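Local coordinates for Oxidored_FMN domain-containing protein ([Pseudomonas] geniculata N1, PDB 6L6J), which acts as a 6-hydroxypseudooxynicotine amine oxidase, an oxidoreductase that carries FMN and a [4Fe-4S] cluster and also binds ADP, at residues 201-204 with 205-209; 525-528 with 529-532; 597-600 with 601-604. All coordinates share one frame; numbering follows the deposited sequence.

Interaction 1 (201-204 with 205-209); sequences VRLL and RETLS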
ATOM      1  N   VAL A 201      21.193  16.635 -17.549  1.00 39.07           N
ATOM      2  CA  VAL A 201      21.661  15.377 -16.898  1.00 38.17           C
ATOM      3  C   VAL A 201      22.908  15.650 -16.035  1.00 34.95           C
ATOM      4  O   VAL A 201      23.233  14.788 -15.219  1.00 33.92           O
ATOM      5  CB  VAL A 201      21.919  14.275 -17.942  1.00 39.72           C
ATOM      6  CG1 VAL A 201      23.331  14.345 -18.516  1.00 39.64           C
ATOM      7  CG2 VAL A 201      21.633  12.894 -17.360  1.00 40.50           C
ATOM      8  N   ARG A 202      23.562  16.798 -16.205  1.00 34.92           N
ATOM      9  CA  ARG A 202      24.854  17.159 -15.556  1.00 37.05           C
ATOM     10  C   ARG A 202      24.782  16.932 -14.035  1.00 36.70           C
ATOM     11  O   ARG A 202      25.772  16.415 -13.446  1.00 35.94           O
ATOM     12  CB  ARG A 202      25.212  18.622 -15.855  1.00 39.29           C
ATOM     13  CG  ARG A 202      26.531  19.083 -15.241  1.00 44.18           C
ATOM     14  CD  ARG A 202      26.978  20.481 -15.662  1.00 45.52           C
ATOM     15  NE  ARG A 202      26.745  20.724 -17.078  1.00 45.80           N
ATOM     16  CZ  ARG A 202      27.425  20.152 -18.072  1.00 51.04           C
ATOM     17  NH1 ARG A 202      28.415  19.314 -17.815  1.00 52.58           N
ATOM     18  NH2 ARG A 202      27.106  20.412 -19.328  1.00 52.21           N
ATOM     19  N   LEU A 203      23.688  17.330 -13.386  1.00 32.41           N
ATOM     20  CA  LEU A 203      23.645  17.274 -11.912  1.00 32.67           C
ATOM     21  C   LEU A 203      23.618  15.806 -11.475  1.00 35.01           C
ATOM     22  O   LEU A 203      24.351  15.469 -10.515  1.00 35.61           O
ATOM     23  CB  LEU A 203      22.443  18.043 -11.375  1.00 30.96           C
ATOM     24  CG  LEU A 203      22.412  18.211  -9.860  1.00 30.34           C
ATOM     25  CD1 LEU A 203      23.799  18.512  -9.304  1.00 30.55           C
ATOM     26  CD2 LEU A 203      21.444  19.305  -9.457  1.00 30.72           C
ATOM     27  N   LEU A 204      22.825  14.976 -12.162  1.00 35.91           N
ATOM     28  CA  LEU A 204      22.717  13.518 -11.893  1.00 36.92           C
ATOM     29  C   LEU A 204      24.080  12.846 -12.104  1.00 38.12           C
ATOM     30  O   LEU A 204      24.456  12.037 -11.246  1.00 40.40           O
ATOM     31  CB  LEU A 204      21.656  12.871 -12.791  1.00 36.38           C
ATOM     32  CG  LEU A 204      21.595  11.343 -12.687  1.00 36.25           C
ATOM     33  CD1 LEU A 204      21.313  10.901 -11.256  1.00 37.41           C
ATOM     34  CD2 LEU A 204      20.568  10.764 -13.624  1.00 33.94           C
ATOM     35  N   ARG A 205      24.767  13.135 -13.212  1.00 38.85           N
ATOM     36  CA  ARG A 205      26.114  12.575 -13.530  1.00 41.86           C
ATOM     37  C   ARG A 205      27.111  13.040 -12.457  1.00 38.98           C
ATOM     38  O   ARG A 205      27.727  12.185 -11.823  1.00 44.18           O
ATOM     39  CB  ARG A 205      26.529  12.956 -14.963  1.00 45.21           C
ATOM     40  CG  ARG A 205      28.028  13.028 -15.233  1.00 46.35           C
ATOM     41  CD  ARG A 205      28.350  13.703 -16.559  1.00 46.83           C
ATOM     42  NE  ARG A 205      28.187  12.777 -17.677  1.00 52.79           N
ATOM     43  CZ  ARG A 205      27.490  13.001 -18.798  1.00 54.40           C
ATOM     44  NH1 ARG A 205      26.866  14.154 -19.006  1.00 58.87           N
ATOM     45  NH2 ARG A 205      27.429  12.059 -19.722  1.00 47.25           N
ATOM     46  N   GLU A 206      27.258  14.349 -12.259  1.00 41.62           N
ATOM     47  CA  GLU A 206      28.234  14.955 -11.302  1.00 42.33           C
ATOM     48  C   GLU A 206      28.024  14.417  -9.874  1.00 37.54           C
ATOM     49  O   GLU A 206      29.001  14.231  -9.164  1.00 38.90           O
ATOM     50  CB  GLU A 206      28.098  16.479 -11.291  1.00 45.40           C
ATOM     51  CG  GLU A 206      28.649  17.157 -12.527  1.00 46.42           C
ATOM     52  CD  GLU A 206      28.563  18.668 -12.453  1.00 50.45           C
ATOM     53  OE1 GLU A 206      27.687  19.175 -11.729  1.00 48.97           O
ATOM     54  OE2 GLU A 206      29.387  19.333 -13.106  1.00 57.98           O
ATOM     55  N   THR A 207      26.787  14.195  -9.455  1.00 33.98           N
ATOM     56  CA  THR A 207      26.466  13.659  -8.115  1.00 36.05           C
ATOM     57  C   THR A 207      26.975  12.212  -8.046  1.00 39.36           C
ATOM     58  O   THR A 207      27.882  11.931  -7.211  1.00 38.87           O
ATOM     59  CB  THR A 207      24.972  13.845  -7.817  1.00 35.86           C
ATOM     60  OG1 THR A 207      24.744  15.255  -7.799  1.00 37.36           O
ATOM     61  CG2 THR A 207      24.530  13.266  -6.491  1.00 34.99           C
ATOM     62  N   LEU A 208      26.436  11.347  -8.912  1.00 36.93           N
ATOM     63  CA  LEU A 208      26.746   9.893  -9.011  1.00 36.35           C
ATOM     64  C   LEU A 208      28.257   9.638  -8.915  1.00 38.55           C
ATOM     65  O   LEU A 208      28.661   8.740  -8.109  1.00 35.56           O
ATOM     66  CB  LEU A 208      26.213   9.379 -10.346  1.00 36.88           C
ATOM     67  CG  LEU A 208      26.471   7.909 -10.629  1.00 40.50           C
ATOM     68  CD1 LEU A 208      25.860   7.039  -9.541  1.00 41.29           C
ATOM     69  CD2 LEU A 208      25.919   7.517 -11.993  1.00 42.94           C
ATOM     70  N   SER A 209      29.037  10.378  -9.719  1.00 34.62           N
ATOM     71  CA  SER A 209      30.522  10.374  -9.730  1.00 32.56           C
ATOM     72  C   SER A 209      31.069  10.758  -8.348  1.00 34.05           C
ATOM     73  O   SER A 209      32.043  10.110  -7.918  1.00 35.15           O
ATOM     74  CB  SER A 209      31.049  11.293 -10.808  1.00 33.39           C
ATOM     75  OG  SER A 209      32.401  11.667 -10.571  1.00 31.25           O
TER
HETATM   76  O   HOH W   1      30.284  18.796 -15.365  1.00 30.23           O
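Arg205 sits one helical turn beyond Val201 and joins it twice. Arg205 N gives a nearly straight bond to Val201 O (3.0 Å, 169° at the hydrogen). The side chain, bent at chi3, brings Arg205 NH1 obliquely to within 3.6 Å of Val201 CG1, so the guanidinium meets a methyl group. Glu206 repeats the backbone bond, its N lying 2.8 Å from Arg202 O, but adds a polar arrangement of its own. CG lies beside the backbone N (chi1 -73°), which turns the extended chain back over the preceding turn and puts Glu206 CD 3.5 Å from Arg202 CG. The carboxylate and guanidinium planes stand 67° apart, with Glu206 OE2 and Arg202 NH1 separated by 4.8 Å. A water spans this distance, accepting from NH1 and donating to OE2. The other ends are taken elsewhere: OE1 bonds to Tyr193 OH, while Arg202 NE and NH2 reach Asp192 O and Asn199 OD1. An alanine in place of Glu206 would probably leave the bridging water without its acceptor and Tyr193 OH without this mate. Thr207 follows with two donors for one carbonyl: Thr207 OG1 (2.8 Å) and N (2.9 Å) approach Leu203 O from opposite faces of its plane. Its side chain also packs on Phe148 and Tyr152 of helix 142-162. Leu208 N closes the series on Leu204 O, while Leu204 packs against Val245 and Leu249 of helix 241-249. The helix, 197-215, links the fourth and fifth strands of the TIM barrel and lies between two helical neighbours. Chemically, apolar and hydroxyl groups serve the packed sides, whereas the opposite charges of Arg202 and Glu206 meet through a water and not in a direct salt bridge, which probably makes their attraction weaker.

Interaction 2 (525-528 with 529-532); sequences VYDE and DYYY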
ATOM      1  N   VAL A 525     -25.299   7.633  -8.289  1.00 32.74           N
ATOM      2  CA  VAL A 525     -24.582   6.982  -7.151  1.00 32.41           C
ATOM      3  C   VAL A 525     -24.095   8.115  -6.274  1.00 29.48           C
ATOM      4  O   VAL A 525     -23.368   8.965  -6.794  1.00 30.62           O
ATOM      5  CB  VAL A 525     -23.424   6.071  -7.601  1.00 31.35           C
ATOM      6  CG1 VAL A 525     -22.847   5.283  -6.448  1.00 30.58           C
ATOM      7  CG2 VAL A 525     -23.866   5.123  -8.700  1.00 31.75           C
ATOM      8  N   TYR A 526     -24.580   8.156  -5.034  1.00 30.53           N
ATOM      9  CA  TYR A 526     -24.279   9.219  -4.041  1.00 28.17           C
ATOM     10  C   TYR A 526     -23.255   8.653  -3.065  1.00 28.97           C
ATOM     11  O   TYR A 526     -23.547   7.619  -2.415  1.00 29.23           O
ATOM     12  CB  TYR A 526     -25.567   9.684  -3.369  1.00 28.45           C
ATOM     13  CG  TYR A 526     -25.440  10.892  -2.474  1.00 28.68           C
ATOM     14  CD1 TYR A 526     -24.801  12.049  -2.895  1.00 27.53           C
ATOM     15  CD2 TYR A 526     -26.029  10.897  -1.220  1.00 27.77           C
ATOM     16  CE1 TYR A 526     -24.729  13.161  -2.072  1.00 28.04           C
ATOM     17  CE2 TYR A 526     -25.975  12.005  -0.392  1.00 26.56           C
ATOM     18  CZ  TYR A 526     -25.313  13.135  -0.817  1.00 27.56           C
ATOM     19  OH  TYR A 526     -25.250  14.212   0.017  1.00 31.95           O
ATOM     20  N   ASP A 527     -22.071   9.269  -3.049  1.00 29.15           N
ATOM     21  CA  ASP A 527     -20.900   8.831  -2.253  1.00 29.63           C
ATOM     22  C   ASP A 527     -20.740   9.760  -1.047  1.00 29.24           C
ATOM     23  O   ASP A 527     -20.301  10.903  -1.243  1.00 27.39           O
ATOM     24  CB  ASP A 527     -19.643   8.788  -3.119  1.00 30.60           C
ATOM     25  CG  ASP A 527     -18.446   8.245  -2.378  1.00 30.59           C
ATOM     26  OD1 ASP A 527     -18.670   7.614  -1.309  1.00 28.65           O
ATOM     27  OD2 ASP A 527     -17.308   8.455  -2.878  1.00 34.80           O
ATOM     28  N   GLU A 528     -21.118   9.262   0.133  1.00 29.92           N
ATOM     29  CA  GLU A 528     -20.812   9.837   1.470  1.00 31.50           C
ATOM     30  C   GLU A 528     -19.895   8.872   2.253  1.00 33.26           C
ATOM     31  O   GLU A 528     -19.782   9.037   3.488  1.00 36.33           O
ATOM     32  CB  GLU A 528     -22.115  10.053   2.244  1.00 31.73           C
ATOM     33  CG  GLU A 528     -22.834  11.328   1.865  1.00 33.77           C
ATOM     34  CD  GLU A 528     -22.514  12.504   2.764  1.00 35.30           C
ATOM     35  OE1 GLU A 528     -22.854  12.431   3.957  1.00 37.84           O
ATOM     36  OE2 GLU A 528     -21.910  13.473   2.273  1.00 35.07           O
ATOM     37  N   ASP A 529     -19.316   7.869   1.582  1.00 30.34           N
ATOM     38  CA  ASP A 529     -18.371   6.894   2.180  1.00 28.48           C
ATOM     39  C   ASP A 529     -16.944   7.353   1.888  1.00 28.73           C
ATOM     40  O   ASP A 529     -16.119   7.225   2.790  1.00 31.22           O
ATOM     41  CB  ASP A 529     -18.590   5.489   1.631  1.00 28.75           C
ATOM     42  CG  ASP A 529     -17.463   4.539   1.964  1.00 28.18           C
ATOM     43  OD1 ASP A 529     -17.469   3.997   3.074  1.00 26.45           O
ATOM     44  OD2 ASP A 529     -16.576   4.390   1.115  1.00 30.89           O
ATOM     45  N   TYR A 530     -16.678   7.824   0.663  1.00 27.26           N
ATOM     46  CA  TYR A 530     -15.431   8.536   0.253  1.00 26.91           C
ATOM     47  C   TYR A 530     -14.308   7.543  -0.101  1.00 27.81           C
ATOM     48  O   TYR A 530     -13.138   7.986  -0.315  1.00 25.88           O
ATOM     49  CB  TYR A 530     -14.953   9.501   1.357  1.00 25.02           C
ATOM     50  CG  TYR A 530     -15.797  10.734   1.589  1.00 24.03           C
ATOM     51  CD1 TYR A 530     -16.997  10.943   0.925  1.00 23.65           C
ATOM     52  CD2 TYR A 530     -15.406  11.691   2.512  1.00 23.21           C
ATOM     53  CE1 TYR A 530     -17.763  12.079   1.134  1.00 23.57           C
ATOM     54  CE2 TYR A 530     -16.175  12.816   2.766  1.00 22.96           C
ATOM     55  CZ  TYR A 530     -17.352  13.016   2.071  1.00 24.44           C
ATOM     56  OH  TYR A 530     -18.042  14.162   2.299  1.00 21.26           O
ATOM     57  N   TYR A 531     -14.596   6.238  -0.168  1.00 28.29           N
ATOM     58  CA  TYR A 531     -13.574   5.228  -0.577  1.00 27.77           C
ATOM     59  C   TYR A 531     -13.998   4.550  -1.894  1.00 28.79           C
ATOM     60  O   TYR A 531     -14.500   5.246  -2.772  1.00 45.66           O
ATOM     61  CB  TYR A 531     -13.298   4.371   0.661  1.00 26.22           C
ATOM     62  CG  TYR A 531     -12.110   3.454   0.571  1.00 27.15           C
ATOM     63  CD1 TYR A 531     -11.149   3.592  -0.415  1.00 27.24           C
ATOM     64  CD2 TYR A 531     -11.960   2.406   1.457  1.00 30.09           C
ATOM     65  CE1 TYR A 531     -10.087   2.710  -0.523  1.00 27.69           C
ATOM     66  CE2 TYR A 531     -10.880   1.533   1.383  1.00 29.09           C
ATOM     67  CZ  TYR A 531      -9.941   1.673   0.381  1.00 28.53           C
ATOM     68  OH  TYR A 531      -8.870   0.815   0.291  1.00 27.20           O
ATOM     69  N   TYR A 532     -13.884   3.235  -2.032  1.00 27.64           N
ATOM     70  CA  TYR A 532     -14.020   2.516  -3.330  1.00 28.06           C
ATOM     71  C   TYR A 532     -15.457   2.060  -3.616  1.00 27.44           C
ATOM     72  O   TYR A 532     -15.768   1.839  -4.781  1.00 30.78           O
ATOM     73  CB  TYR A 532     -13.121   1.278  -3.308  1.00 27.49           C
ATOM     74  CG  TYR A 532     -13.497   0.277  -2.244  1.00 25.85           C
ATOM     75  CD1 TYR A 532     -12.961   0.357  -0.973  1.00 27.24           C
ATOM     76  CD2 TYR A 532     -14.369  -0.763  -2.507  1.00 26.95           C
ATOM     77  CE1 TYR A 532     -13.258  -0.573   0.010  1.00 26.66           C
ATOM     78  CE2 TYR A 532     -14.685  -1.699  -1.540  1.00 27.23           C
ATOM     79  CZ  TYR A 532     -14.131  -1.607  -0.275  1.00 27.12           C
ATOM     80  OH  TYR A 532     -14.450  -2.536   0.678  1.00 25.91           O
TER
HETATM   81  O   HOH W   2     -17.590   5.103  -1.754  1.00 24.64           O
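Asp527 turns its carboxylate under the loop that follows it, and OD1 collects two backbone donors there. Tyr530 N meets Asp527 OD1 on the syn side (2.8 Å) and Asp529 N meets it on the anti side (3.0 Å), both from the same face of the carboxylate plane. CG anti to the backbone N (chi1 -176°) brings the group beneath these amides, while OD2 bonds to Tyr550 OH. Asp529 sends its own carboxylate forward, and Asp529 OD2 receives Tyr531 N from above its plane at 3.0 Å. The two acids keep OD1 of Asp527 and OD2 of Asp529 4.5 Å apart, with a water lying close to both oxygens. Glu528 and Tyr530 run side by side and point the same way, carboxylate and ring planes 86° apart; OE2 and OH both bond to Thr553 OG1. Glu528 O lies over one face of the Tyr530 ring and Asp527 O at its edge, 3.7 Å from CE1, and Arg492 makes a cation-pi contact with the ring. The Asp529 carboxylate thus closes an Asx turn in the beta-to-alpha connection between strand 522-527 and helix 533-542 of the OYE-like second alpha/beta domain, where the Tyr531 side chain comes within about 5 Å of that of Cys347, a [4Fe-4S] cluster ligand.

Interaction 3 (597-600 with 601-604); sequences VSRL and LDGR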
ATOM      1  N   VAL A 597     -30.698  18.486  -5.768  1.00 34.40           N
ATOM      2  CA  VAL A 597     -29.338  18.594  -5.178  1.00 33.69           C
ATOM      3  C   VAL A 597     -29.046  20.066  -4.867  1.00 33.73           C
ATOM      4  O   VAL A 597     -29.699  20.946  -5.413  1.00 36.50           O
ATOM      5  CB  VAL A 597     -28.268  17.977  -6.097  1.00 33.61           C
ATOM      6  CG1 VAL A 597     -28.602  16.547  -6.482  1.00 33.86           C
ATOM      7  CG2 VAL A 597     -28.015  18.818  -7.331  1.00 34.15           C
ATOM      8  N   SER A 598     -28.070  20.294  -4.006  1.00 35.49           N
ATOM      9  CA  SER A 598     -27.581  21.618  -3.562  1.00 36.31           C
ATOM     10  C   SER A 598     -26.052  21.603  -3.648  1.00 34.80           C
ATOM     11  O   SER A 598     -25.466  20.605  -3.189  1.00 34.69           O
ATOM     12  CB  SER A 598     -28.063  21.888  -2.159  1.00 35.66           C
ATOM     13  OG  SER A 598     -27.571  23.126  -1.700  1.00 39.53           O
ATOM     14  N   ARG A 599     -25.439  22.639  -4.231  1.00 32.95           N
ATOM     15  CA  ARG A 599     -23.970  22.849  -4.154  1.00 35.00           C
ATOM     16  C   ARG A 599     -23.617  23.402  -2.768  1.00 33.40           C
ATOM     17  O   ARG A 599     -24.265  24.363  -2.346  1.00 32.98           O
ATOM     18  CB  ARG A 599     -23.496  23.780  -5.267  1.00 40.01           C
ATOM     19  CG  ARG A 599     -22.052  23.534  -5.686  1.00 42.10           C
ATOM     20  CD  ARG A 599     -21.758  24.201  -7.004  1.00 43.89           C
ATOM     21  NE  ARG A 599     -22.026  25.623  -6.906  1.00 46.32           N
ATOM     22  CZ  ARG A 599     -21.933  26.484  -7.911  1.00 52.12           C
ATOM     23  NH1 ARG A 599     -21.590  26.091  -9.129  1.00 47.87           N
ATOM     24  NH2 ARG A 599     -22.198  27.757  -7.689  1.00 60.35           N
ATOM     25  N   LEU A 600     -22.636  22.801  -2.085  1.00 33.20           N
ATOM     26  CA  LEU A 600     -22.273  23.159  -0.684  1.00 31.82           C
ATOM     27  C   LEU A 600     -21.705  24.588  -0.610  1.00 29.10           C
ATOM     28  O   LEU A 600     -22.062  25.288   0.328  1.00 32.45           O
ATOM     29  CB  LEU A 600     -21.326  22.101  -0.105  1.00 28.78           C
ATOM     30  CG  LEU A 600     -21.951  20.711   0.049  1.00 29.87           C
ATOM     31  CD1 LEU A 600     -20.975  19.722   0.684  1.00 29.71           C
ATOM     32  CD2 LEU A 600     -23.234  20.763   0.872  1.00 29.86           C
ATOM     33  N   LEU A 601     -20.890  25.038  -1.551  1.00 28.45           N
ATOM     34  CA  LEU A 601     -20.216  26.353  -1.414  1.00 31.99           C
ATOM     35  C   LEU A 601     -21.260  27.460  -1.271  1.00 34.88           C
ATOM     36  O   LEU A 601     -21.008  28.389  -0.486  1.00 40.98           O
ATOM     37  CB  LEU A 601     -19.318  26.622  -2.627  1.00 34.08           C
ATOM     38  CG  LEU A 601     -18.011  25.835  -2.695  1.00 34.62           C
ATOM     39  CD1 LEU A 601     -17.307  26.059  -4.033  1.00 33.91           C
ATOM     40  CD2 LEU A 601     -17.085  26.192  -1.536  1.00 32.39           C
ATOM     41  N   ASP A 602     -22.363  27.399  -2.026  1.00 38.69           N
ATOM     42  CA  ASP A 602     -23.282  28.553  -2.227  1.00 38.04           C
ATOM     43  C   ASP A 602     -24.746  28.127  -2.391  1.00 39.71           C
ATOM     44  O   ASP A 602     -25.560  29.016  -2.656  1.00 41.96           O
ATOM     45  CB  ASP A 602     -22.854  29.353  -3.458  1.00 38.31           C
ATOM     46  CG  ASP A 602     -22.823  28.511  -4.726  1.00 41.27           C
ATOM     47  OD1 ASP A 602     -23.696  27.622  -4.872  1.00 39.70           O
ATOM     48  OD2 ASP A 602     -21.928  28.745  -5.566  1.00 37.46           O
ATOM     49  N   GLY A 603     -25.076  26.840  -2.298  1.00 40.28           N
ATOM     50  CA  GLY A 603     -26.480  26.378  -2.245  1.00 43.86           C
ATOM     51  C   GLY A 603     -27.243  26.528  -3.556  1.00 43.35           C
ATOM     52  O   GLY A 603     -28.488  26.451  -3.502  1.00 41.89           O
ATOM     53  N   ARG A 604     -26.544  26.736  -4.679  1.00 47.60           N
ATOM     54  CA  ARG A 604     -27.130  26.671  -6.048  1.00 50.81           C
ATOM     55  C   ARG A 604     -27.833  25.317  -6.170  1.00 46.13           C
ATOM     56  O   ARG A 604     -27.136  24.302  -6.087  1.00 45.53           O
ATOM     57  CB  ARG A 604     -26.059  26.840  -7.139  1.00 55.13           C
ATOM     58  CG  ARG A 604     -26.599  26.875  -8.564  1.00 59.09           C
ATOM     59  CD  ARG A 604     -25.595  26.385  -9.601  1.00 63.96           C
ATOM     60  NE  ARG A 604     -25.930  26.810 -10.970  1.00 76.84           N
ATOM     61  CZ  ARG A 604     -25.047  27.113 -11.943  1.00 71.87           C
ATOM     62  NH1 ARG A 604     -23.741  27.047 -11.728  1.00 68.78           N
ATOM     63  NH2 ARG A 604     -25.486  27.497 -13.130  1.00 63.48           N
TER
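Arg599 and Arg604 bring like charges close together at the surface, NH1 to NH1 at 3.5 Å, beside an aspartate that answers only one of the two guanidinium groups within this turn. The guanidinium planes are 77° apart: Arg599 NH1 comes to the edge of the Arg604 group, near its plane, while Arg604 CD lies over one face of the Arg599 group, 4.0 Å from CZ. Arg599 is the partner of Asp602, whose carboxylate stands at the guanidinium edge. Arg599 NH2 forms a salt bridge with Asp602 OD2, modelled so short that its exact length is doubtful, and Arg599 NE adds a weak bond to Asp602 OD1 at 3.3 Å; the aspartate's charge probably eases the mutual repulsion of the arginines. Asp602 can do this because its CG lies between the backbone N and the carbonyl carbon (chi1 58°), which turns the carboxylate inward over the loop. Asp602 OD1 then accepts Arg604 N as well, at 3.0 Å, so that Asp602 makes an Asx turn. The whole is the end of a beta-hairpin joining antiparallel strands 594-599 and 605-609, in the small three-stranded sheet of the OYE-like second alpha/beta domain. Arg599 N bonds to Arg604 O (3.0 Å) at the mouth of the loop, and Arg599 O accepts Gly603 N four residues on, as in an alpha-turn. Gly603 takes a positive phi of 71°, a conformation that costs glycine little. Ser598 OG rests alongside Gly603, 3.5 Å from its CA. On the other side of strand 594-599, Ser598 and Leu600 make backbone bonds with Ala586 and Gly584.

How the interactions relate
From the N terminus the chain first builds the FMN-binding TIM barrel, where interaction 1 holds successive turns of helix 197-215 and closes no loop beyond them. Much later, in the OYE-like second alpha/beta domain, interaction 2 closes the short connection between strand 522-527 and helix 533-542. Interaction 3 then closes the hairpin joining strands 594-599 and 605-609. The three follow in series; none nests in or crosses another. Interactions 2 and 3 are centred about 18 Å apart, with nearest atoms about 6 Å apart and no touch, whereas interaction 1 has its centre about 46 Å from that of interaction 2 and 52 Å from that of interaction 3.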